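Local coordinates for protein LbaCas13a H328A (C2c2) (PDB 5WLH) that binds pre-crRNA, probably processes it and, guided by it, probably cleaves RNA with its paired HEPN nuclease domains as a type VI CRISPR effector, at residues L498-A503 and I1126-R1131; Q1121-I1126 and N1247-F1252. One frame throughout, in Å; residues are numbered along the deposited sequence.

Interactions 1 and 2 lie side by side along helix 1106-1145, their centres about 10 Å apart, and share Ile1126. The segments alternate along the chain: 498-503 comes first, then 1121-1126 and 1126-1131 in succession, and 1247-1252 last. Interaction 1 brings in helix 486-517 from hundreds of residues earlier; interaction 2 brings in the end of helix 1239-1250. By comparison with other Cas13a enzymes, the first probably joins the two HEPN domains and the second lies within HEPN2. The two contacts meet where Tyr1127 probably hydrogen-bonds Glu1250. One helix therefore connects the packing next to the RNA backbone with the packing of the segment that carries most of the probable nuclease motif.

Interaction 1 (L498-A503 and I1126-R1131); sequences LQRETA and IYLRER. With nucleotides of chain B.
Ala503 rests its methyl on the face of the Tyr1127 ring where helix 486-517 packs against helix 1106-1145, a helix-helix contact that probably joins the two HEPN domains of this Cas13a. The local axes approach to 9.7 Å with their directions 130° apart. Ala503 CB stands 3.7 Å from the Tyr1127 ring centroid, almost on the ring normal, a CH-pi contact; alanine suits the spot because its short side chain lets the ring come close to the helix with the methyl over its centre. The Tyr1127 hydroxyl probably hydrogen-bonds Glu1250 OE2, while water 2 donates to Ala503 O and, weakly, to the Tyr1127 hydroxyl.

One turn earlier, Arg500 slides past Tyr1127 in the opposite direction. The near-extended first two torsions (chi1 -173°) lay Arg500 CD 3.5 Å from Leu1128 N, and the bend at CG-CD then turns the guanidinium alongside Leu1128. Leu1128 CD1 covers one face of the guanidinium, off-centre, and lies 3.6 Å from Arg500 NH1. In the guanidinium plane, water 1 accepts from Arg500 NH1 at 3.0 Å and passes the link on to Tyr1127 O; Arg500 NE makes a weak hydrogen bond to Asn1124 OD1. With an alanine here, Leu1128 CD1 would probably be left without the flat group it covers, water 1 without its donor and the RNA backbone with less positive charge nearby.

Arg500 NH1 and Arg1131 NH1 come within 3.6 Å of each other, their guanidinium planes 78° apart. Such closeness is understandable beside a phosphate, and Glu496 also forms a salt bridge with Arg1131. A long arginine suits position 1131 because it spans from the helix to the phosphate. Arg1131 grips one phosphate oxygen of A28 of chain B through two bent hydrogen bonds: NH1 to OP1 at 2.9 Å and NH2 to the same OP1 at 2.8 Å.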
loop_
_atom_site.group_PDB
_atom_site.type_symbol
_atom_site.label_atom_id
_atom_site.label_comp_id
_atom_site.label_asym_id
_atom_site.label_seq_id
_atom_site.Cartn_x
_atom_site.Cartn_y
_atom_site.Cartn_z
ATOM N N LEU A 498 -1.282 -1.825 10.819
ATOM C CA LEU A 498 -0.266 -1.438 11.789
ATOM C C LEU A 498 0.588 -2.632 12.180
ATOM O O LEU A 498 1.813 -2.504 12.324
ATOM C CB LEU A 498 -0.913 -0.813 13.028
ATOM C CG LEU A 498 0.115 -0.314 14.054
ATOM C CD1 LEU A 498 0.907 0.851 13.466
ATOM C CD2 LEU A 498 -0.577 0.087 15.359
ATOM N N GLN A 499 -0.044 -3.794 12.358
ATOM C CA GLN A 499 0.695 -5.017 12.663
ATOM C C GLN A 499 1.737 -5.313 11.589
ATOM O O GLN A 499 2.892 -5.653 11.888
ATOM C CB GLN A 499 -0.289 -6.184 12.784
ATOM C CG GLN A 499 0.334 -7.465 13.286
ATOM C CD GLN A 499 0.145 -7.609 14.774
ATOM O OE1 GLN A 499 -0.963 -7.871 15.251
ATOM N NE2 GLN A 499 1.221 -7.415 15.525
ATOM N N ARG A 500 1.334 -5.215 10.323
ATOM C CA ARG A 500 2.252 -5.525 9.228
ATOM C C ARG A 500 3.337 -4.463 9.110
ATOM O O ARG A 500 4.517 -4.783 8.926
ATOM C CB ARG A 500 1.461 -5.667 7.928
ATOM C CG ARG A 500 2.258 -6.147 6.740
ATOM C CD ARG A 500 1.315 -6.624 5.621
ATOM N NE ARG A 500 0.501 -5.510 5.141
ATOM C CZ ARG A 500 -0.790 -5.330 5.393
ATOM N NH1 ARG A 500 -1.468 -6.211 6.120
ATOM N NH2 ARG A 500 -1.410 -4.257 4.900
ATOM N N GLU A 501 2.969 -3.192 9.258
ATOM C CA GLU A 501 3.979 -2.142 9.255
ATOM C C GLU A 501 4.982 -2.339 10.386
ATOM O O GLU A 501 6.192 -2.161 10.192
ATOM C CB GLU A 501 3.302 -0.774 9.351
ATOM C CG GLU A 501 2.448 -0.435 8.109
ATOM C CD GLU A 501 1.155 0.339 8.423
ATOM O OE1 GLU A 501 0.943 0.728 9.584
ATOM O OE2 GLU A 501 0.345 0.554 7.487
ATOM N N THR A 502 4.496 -2.696 11.581
ATOM C CA THR A 502 5.388 -2.915 12.714
ATOM C C THR A 502 6.295 -4.109 12.474
ATOM O O THR A 502 7.466 -4.096 12.869
ATOM C CB THR A 502 4.557 -3.105 13.993
ATOM O OG1 THR A 502 3.749 -1.940 14.188
ATOM C CG2 THR A 502 5.452 -3.302 15.227
ATOM N N ALA A 503 5.779 -5.138 11.795
ATOM C CA ALA A 503 6.586 -6.322 11.533
ATOM C C ALA A 503 7.809 -5.967 10.705
ATOM O O ALA A 503 8.885 -6.551 10.884
ATOM C CB ALA A 503 5.747 -7.380 10.817
ATOM N N ILE A 1126 5.844 -10.193 2.826
ATOM C CA ILE A 1126 6.005 -11.442 3.580
ATOM C C ILE A 1126 4.900 -11.573 4.614
ATOM O O ILE A 1126 4.278 -12.632 4.760
ATOM C CB ILE A 1126 7.385 -11.513 4.251
ATOM C CG1 ILE A 1126 8.453 -11.819 3.207
ATOM C CG2 ILE A 1126 7.357 -12.582 5.387
ATOM C CD1 ILE A 1126 9.873 -11.582 3.693
ATOM N N TYR A 1127 4.658 -10.500 5.367
ATOM C CA TYR A 1127 3.680 -10.576 6.447
ATOM C C TYR A 1127 2.259 -10.503 5.928
ATOM O O TYR A 1127 1.349 -11.014 6.587
ATOM C CB TYR A 1127 4.004 -9.505 7.499
ATOM C CG TYR A 1127 5.168 -10.020 8.320
ATOM C CD1 TYR A 1127 4.953 -10.906 9.378
ATOM C CD2 TYR A 1127 6.481 -9.715 7.972
ATOM C CE1 TYR A 1127 6.013 -11.434 10.097
ATOM C CE2 TYR A 1127 7.551 -10.228 8.702
ATOM C CZ TYR A 1127 7.317 -11.084 9.756
ATOM O OH TYR A 1127 8.381 -11.604 10.466
ATOM N N LEU A 1128 2.060 -9.941 4.732
ATOM C CA LEU A 1128 0.789 -10.115 4.043
ATOM C C LEU A 1128 0.546 -11.589 3.753
ATOM O O LEU A 1128 -0.514 -12.130 4.073
ATOM C CB LEU A 1128 0.779 -9.308 2.742
ATOM C CG LEU A 1128 -0.584 -8.999 2.119
ATOM C CD1 LEU A 1128 -1.386 -8.071 3.056
ATOM C CD2 LEU A 1128 -0.379 -8.330 0.739
ATOM N N ARG A 1129 1.529 -12.252 3.136
ATOM C CA ARG A 1129 1.356 -13.666 2.801
ATOM C C ARG A 1129 1.200 -14.518 4.050
ATOM O O ARG A 1129 0.366 -15.434 4.087
ATOM C CB ARG A 1129 2.537 -14.160 1.969
ATOM C CG ARG A 1129 2.297 -15.573 1.383
ATOM C CD ARG A 1129 3.490 -16.033 0.554
ATOM N NE ARG A 1129 3.165 -17.196 -0.265
ATOM C CZ ARG A 1129 3.171 -18.452 0.169
ATOM N NH1 ARG A 1129 3.457 -18.728 1.433
ATOM N NH2 ARG A 1129 2.861 -19.438 -0.668
ATOM N N GLU A 1130 1.980 -14.223 5.096
ATOM C CA GLU A 1130 1.925 -15.080 6.272
ATOM C C GLU A 1130 0.568 -14.984 6.929
ATOM O O GLU A 1130 0.013 -15.996 7.382
ATOM C CB GLU A 1130 3.019 -14.722 7.272
ATOM C CG GLU A 1130 3.089 -15.766 8.388
ATOM C CD GLU A 1130 4.284 -15.573 9.276
ATOM O OE1 GLU A 1130 4.208 -14.727 10.186
ATOM O OE2 GLU A 1130 5.285 -16.281 9.063
ATOM N N ARG A 1131 0.019 -13.770 6.991
ATOM C CA ARG A 1131 -1.341 -13.606 7.483
ATOM C C ARG A 1131 -2.310 -14.440 6.654
ATOM O O ARG A 1131 -3.197 -15.109 7.192
ATOM C CB ARG A 1131 -1.755 -12.132 7.439
ATOM C CG ARG A 1131 -3.216 -11.889 7.821
ATOM C CD ARG A 1131 -3.686 -10.547 7.339
ATOM N NE ARG A 1131 -3.885 -10.581 5.879
ATOM C CZ ARG A 1131 -4.184 -9.516 5.137
ATOM N NH1 ARG A 1131 -4.347 -8.327 5.714
ATOM N NH2 ARG A 1131 -4.359 -9.651 3.821
ATOM P P A B 28 -5.644 -5.830 3.093
ATOM O OP1 A B 28 -5.695 -7.272 3.413
ATOM O OP2 A B 28 -5.814 -4.806 4.144
ATOM O "O5'" A B 28 -4.229 -5.574 2.430
ATOM C "C5'" A B 28 -3.931 -4.318 1.870
ATOM C "C4'" A B 28 -3.522 -4.464 0.433
ATOM O "O4'" A B 28 -4.678 -4.717 -0.413
ATOM C "C3'" A B 28 -2.896 -3.236 -0.188
ATOM O "O3'" A B 28 -1.558 -3.047 0.200
ATOM C "C2'" A B 28 -3.054 -3.529 -1.661
ATOM O "O2'" A B 28 -2.131 -4.539 -2.027
ATOM C "C1'" A B 28 -4.463 -4.137 -1.678
ATOM N N9 A B 28 -5.476 -3.095 -1.894
ATOM C C8 A B 28 -6.306 -2.492 -0.981
ATOM N N7 A B 28 -7.078 -1.558 -1.530
ATOM C C5 A B 28 -6.723 -1.577 -2.876
ATOM C C6 A B 28 -7.183 -0.852 -3.990
ATOM N N6 A B 28 -8.155 0.080 -3.933
ATOM N N1 A B 28 -6.609 -1.103 -5.182
ATOM C C2 A B 28 -5.657 -2.048 -5.244
ATOM N N3 A B 28 -5.151 -2.807 -4.279
ATOM C C4 A B 28 -5.735 -2.514 -3.099
HETATM O O HOH W 1 -0.697 -8.922 7.183
HETATM O O HOH W 2 8.643 -9.008 12.060
#

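Interaction 2 (Q1121-I1126 and N1247-F1252); sequences QLINWI and NYIEHF
Within the probable R-X4-H nuclease motif of the second HEPN domain, whose ends would be Arg1246 and His1251, Ile1249 presses its branch methyl into three side chains of helix 1106-1145. Ile1249 CG2 is 3.6 Å from Leu1122 CB. It lies equally close, 3.6 Å, to Ile1126 CD1, whose side chain slides past it in the opposite direction. Ile1123 CG1 adds a third contact to Ile1249 CG2, at 3.8 Å. With CG1 beside the backbone N (chi1 -65°), Ile1249 holds CG2 anti to that N and aims it at the neighbouring helix; a beta-branched residue thus fills the interface close to its own backbone.

A Schellman motif ends helix 1239-1250 just beyond this point. Phe1252 is its C-prime residue, with positive phi (60°); Phe1252 N bonds back to Ile1249 O and Arg1253 N to Tyr1248 O. The reversal brings the Phe1252 ring to Ile1123, whose CD1 lies 3.8 Å from Phe1252 CZ, and Phe508 of helix 486-517 meets the same ring edge-to-face. Glu1250 OE1 makes a salt bridge with Arg1246 and its OE2 probably a hydrogen bond with the Tyr1127 hydroxyl, while OE1 stays 3.9 Å from Ile1126 CG2.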
loop_
_atom_site.group_PDB
_atom_site.type_symbol
_atom_site.label_atom_id
_atom_site.label_comp_id
_atom_site.label_asym_id
_atom_site.label_seq_id
_atom_site.Cartn_x
_atom_site.Cartn_y
_atom_site.Cartn_z
ATOM N N GLN A 1121 9.132 -2.999 1.607
ATOM C CA GLN A 1121 7.924 -3.469 0.943
ATOM C C GLN A 1121 7.955 -4.984 0.779
ATOM O O GLN A 1121 6.930 -5.656 0.903
ATOM C CB GLN A 1121 7.771 -2.778 -0.419
ATOM C CG GLN A 1121 6.558 -3.267 -1.229
ATOM C CD GLN A 1121 5.242 -2.994 -0.519
ATOM O OE1 GLN A 1121 4.882 -1.836 -0.271
ATOM N NE2 GLN A 1121 4.513 -4.064 -0.184
ATOM N N LEU A 1122 9.132 -5.538 0.489
ATOM C CA LEU A 1122 9.258 -6.987 0.415
ATOM C C LEU A 1122 8.885 -7.639 1.740
ATOM O O LEU A 1122 8.154 -8.624 1.766
ATOM C CB LEU A 1122 10.678 -7.368 0.020
ATOM C CG LEU A 1122 11.007 -7.037 -1.446
ATOM C CD1 LEU A 1122 12.493 -7.190 -1.691
ATOM C CD2 LEU A 1122 10.192 -7.891 -2.442
ATOM N N ILE A 1123 9.357 -7.084 2.850
ATOM C CA ILE A 1123 9.017 -7.657 4.148
ATOM C C ILE A 1123 7.535 -7.467 4.452
ATOM O O ILE A 1123 6.884 -8.355 5.008
ATOM C CB ILE A 1123 9.910 -7.057 5.241
ATOM C CG1 ILE A 1123 11.375 -7.460 4.976
ATOM C CG2 ILE A 1123 9.527 -7.672 6.612
ATOM C CD1 ILE A 1123 12.389 -6.684 5.814
ATOM N N ASN A 1124 6.982 -6.312 4.089
ATOM C CA ASN A 1124 5.540 -6.109 4.205
ATOM C C ASN A 1124 4.781 -7.232 3.496
ATOM O O ASN A 1124 3.875 -7.848 4.065
ATOM C CB ASN A 1124 5.196 -4.730 3.633
ATOM C CG ASN A 1124 3.727 -4.368 3.763
ATOM O OD1 ASN A 1124 2.855 -5.066 3.257
ATOM N ND2 ASN A 1124 3.454 -3.217 4.384
ATOM N N TRP A 1125 5.166 -7.533 2.252
ATOM C CA TRP A 1125 4.519 -8.611 1.510
ATOM C C TRP A 1125 4.682 -9.954 2.213
ATOM O O TRP A 1125 3.773 -10.791 2.182
ATOM C CB TRP A 1125 5.110 -8.689 0.107
ATOM C CG TRP A 1125 4.524 -7.679 -0.818
ATOM C CD1 TRP A 1125 3.273 -7.117 -0.753
ATOM C CD2 TRP A 1125 5.167 -7.114 -1.968
ATOM N NE1 TRP A 1125 3.096 -6.238 -1.822
ATOM C CE2 TRP A 1125 4.247 -6.226 -2.573
ATOM C CE3 TRP A 1125 6.431 -7.277 -2.540
ATOM C CZ2 TRP A 1125 4.557 -5.495 -3.729
ATOM C CZ3 TRP A 1125 6.733 -6.578 -3.687
ATOM C CH2 TRP A 1125 5.801 -5.684 -4.268
ATOM N N ILE A 1126 5.844 -10.193 2.826
ATOM C CA ILE A 1126 6.005 -11.442 3.580
ATOM C C ILE A 1126 4.900 -11.573 4.614
ATOM O O ILE A 1126 4.278 -12.632 4.760
ATOM C CB ILE A 1126 7.385 -11.513 4.251
ATOM C CG1 ILE A 1126 8.453 -11.819 3.207
ATOM C CG2 ILE A 1126 7.357 -12.582 5.387
ATOM C CD1 ILE A 1126 9.873 -11.582 3.693
ATOM N N ASN A 1247 12.860 -16.276 3.525
ATOM C CA ASN A 1247 14.015 -16.180 4.407
ATOM C C ASN A 1247 15.083 -15.294 3.801
ATOM O O ASN A 1247 15.722 -14.510 4.511
ATOM C CB ASN A 1247 14.583 -17.568 4.692
ATOM C CG ASN A 1247 13.713 -18.381 5.634
ATOM O OD1 ASN A 1247 12.888 -17.843 6.380
ATOM N ND2 ASN A 1247 13.911 -19.689 5.618
ATOM N N TYR A 1248 15.298 -15.417 2.487
ATOM C CA TYR A 1248 16.292 -14.589 1.823
ATOM C C TYR A 1248 16.017 -13.120 2.089
ATOM O O TYR A 1248 16.913 -12.361 2.464
ATOM C CB TYR A 1248 16.283 -14.885 0.326
ATOM C CG TYR A 1248 17.373 -14.193 -0.445
ATOM C CD1 TYR A 1248 18.607 -14.795 -0.627
ATOM C CD2 TYR A 1248 17.170 -12.932 -0.988
ATOM C CE1 TYR A 1248 19.600 -14.167 -1.331
ATOM C CE2 TYR A 1248 18.159 -12.294 -1.684
ATOM C CZ TYR A 1248 19.379 -12.917 -1.854
ATOM O OH TYR A 1248 20.378 -12.277 -2.558
ATOM N N ILE A 1249 14.761 -12.708 1.913
ATOM C CA ILE A 1249 14.390 -11.315 2.135
ATOM C C ILE A 1249 14.521 -10.959 3.613
ATOM O O ILE A 1249 15.206 -9.996 3.987
ATOM C CB ILE A 1249 12.956 -11.069 1.643
ATOM C CG1 ILE A 1249 12.873 -11.262 0.124
ATOM C CG2 ILE A 1249 12.488 -9.684 2.057
ATOM C CD1 ILE A 1249 11.437 -11.493 -0.340
ATOM N N GLU A 1250 13.835 -11.715 4.472
ATOM C CA GLU A 1250 13.722 -11.278 5.859
ATOM C C GLU A 1250 15.047 -11.380 6.598
ATOM O O GLU A 1250 15.262 -10.664 7.586
ATOM C CB GLU A 1250 12.650 -12.066 6.604
ATOM C CG GLU A 1250 12.350 -11.413 7.955
ATOM C CD GLU A 1250 10.998 -11.772 8.508
ATOM O OE1 GLU A 1250 10.317 -12.613 7.893
ATOM O OE2 GLU A 1250 10.615 -11.196 9.552
ATOM N N HIS A 1251 15.928 -12.267 6.165
ATOM C CA HIS A 1251 17.253 -12.352 6.750
ATOM C C HIS A 1251 18.259 -11.455 6.061
ATOM O O HIS A 1251 19.454 -11.553 6.362
ATOM C CB HIS A 1251 17.763 -13.792 6.724
ATOM C CG HIS A 1251 16.845 -14.747 7.408
ATOM N ND1 HIS A 1251 16.810 -16.090 7.106
ATOM C CD2 HIS A 1251 15.921 -14.549 8.377
ATOM C CE1 HIS A 1251 15.904 -16.681 7.865
ATOM N NE2 HIS A 1251 15.347 -15.767 8.642
ATOM N N PHE A 1252 17.812 -10.594 5.139
ATOM C CA PHE A 1252 18.677 -9.584 4.556
ATOM C C PHE A 1252 19.872 -10.222 3.843
ATOM O O PHE A 1252 20.961 -9.650 3.823
ATOM C CB PHE A 1252 19.136 -8.579 5.629
ATOM C CG PHE A 1252 18.027 -7.641 6.093
ATOM C CD1 PHE A 1252 17.000 -8.102 6.922
ATOM C CD2 PHE A 1252 17.991 -6.326 5.667
ATOM C CE1 PHE A 1252 15.970 -7.250 7.333
ATOM C CE2 PHE A 1252 16.957 -5.457 6.074
ATOM C CZ PHE A 1252 15.951 -5.920 6.900
#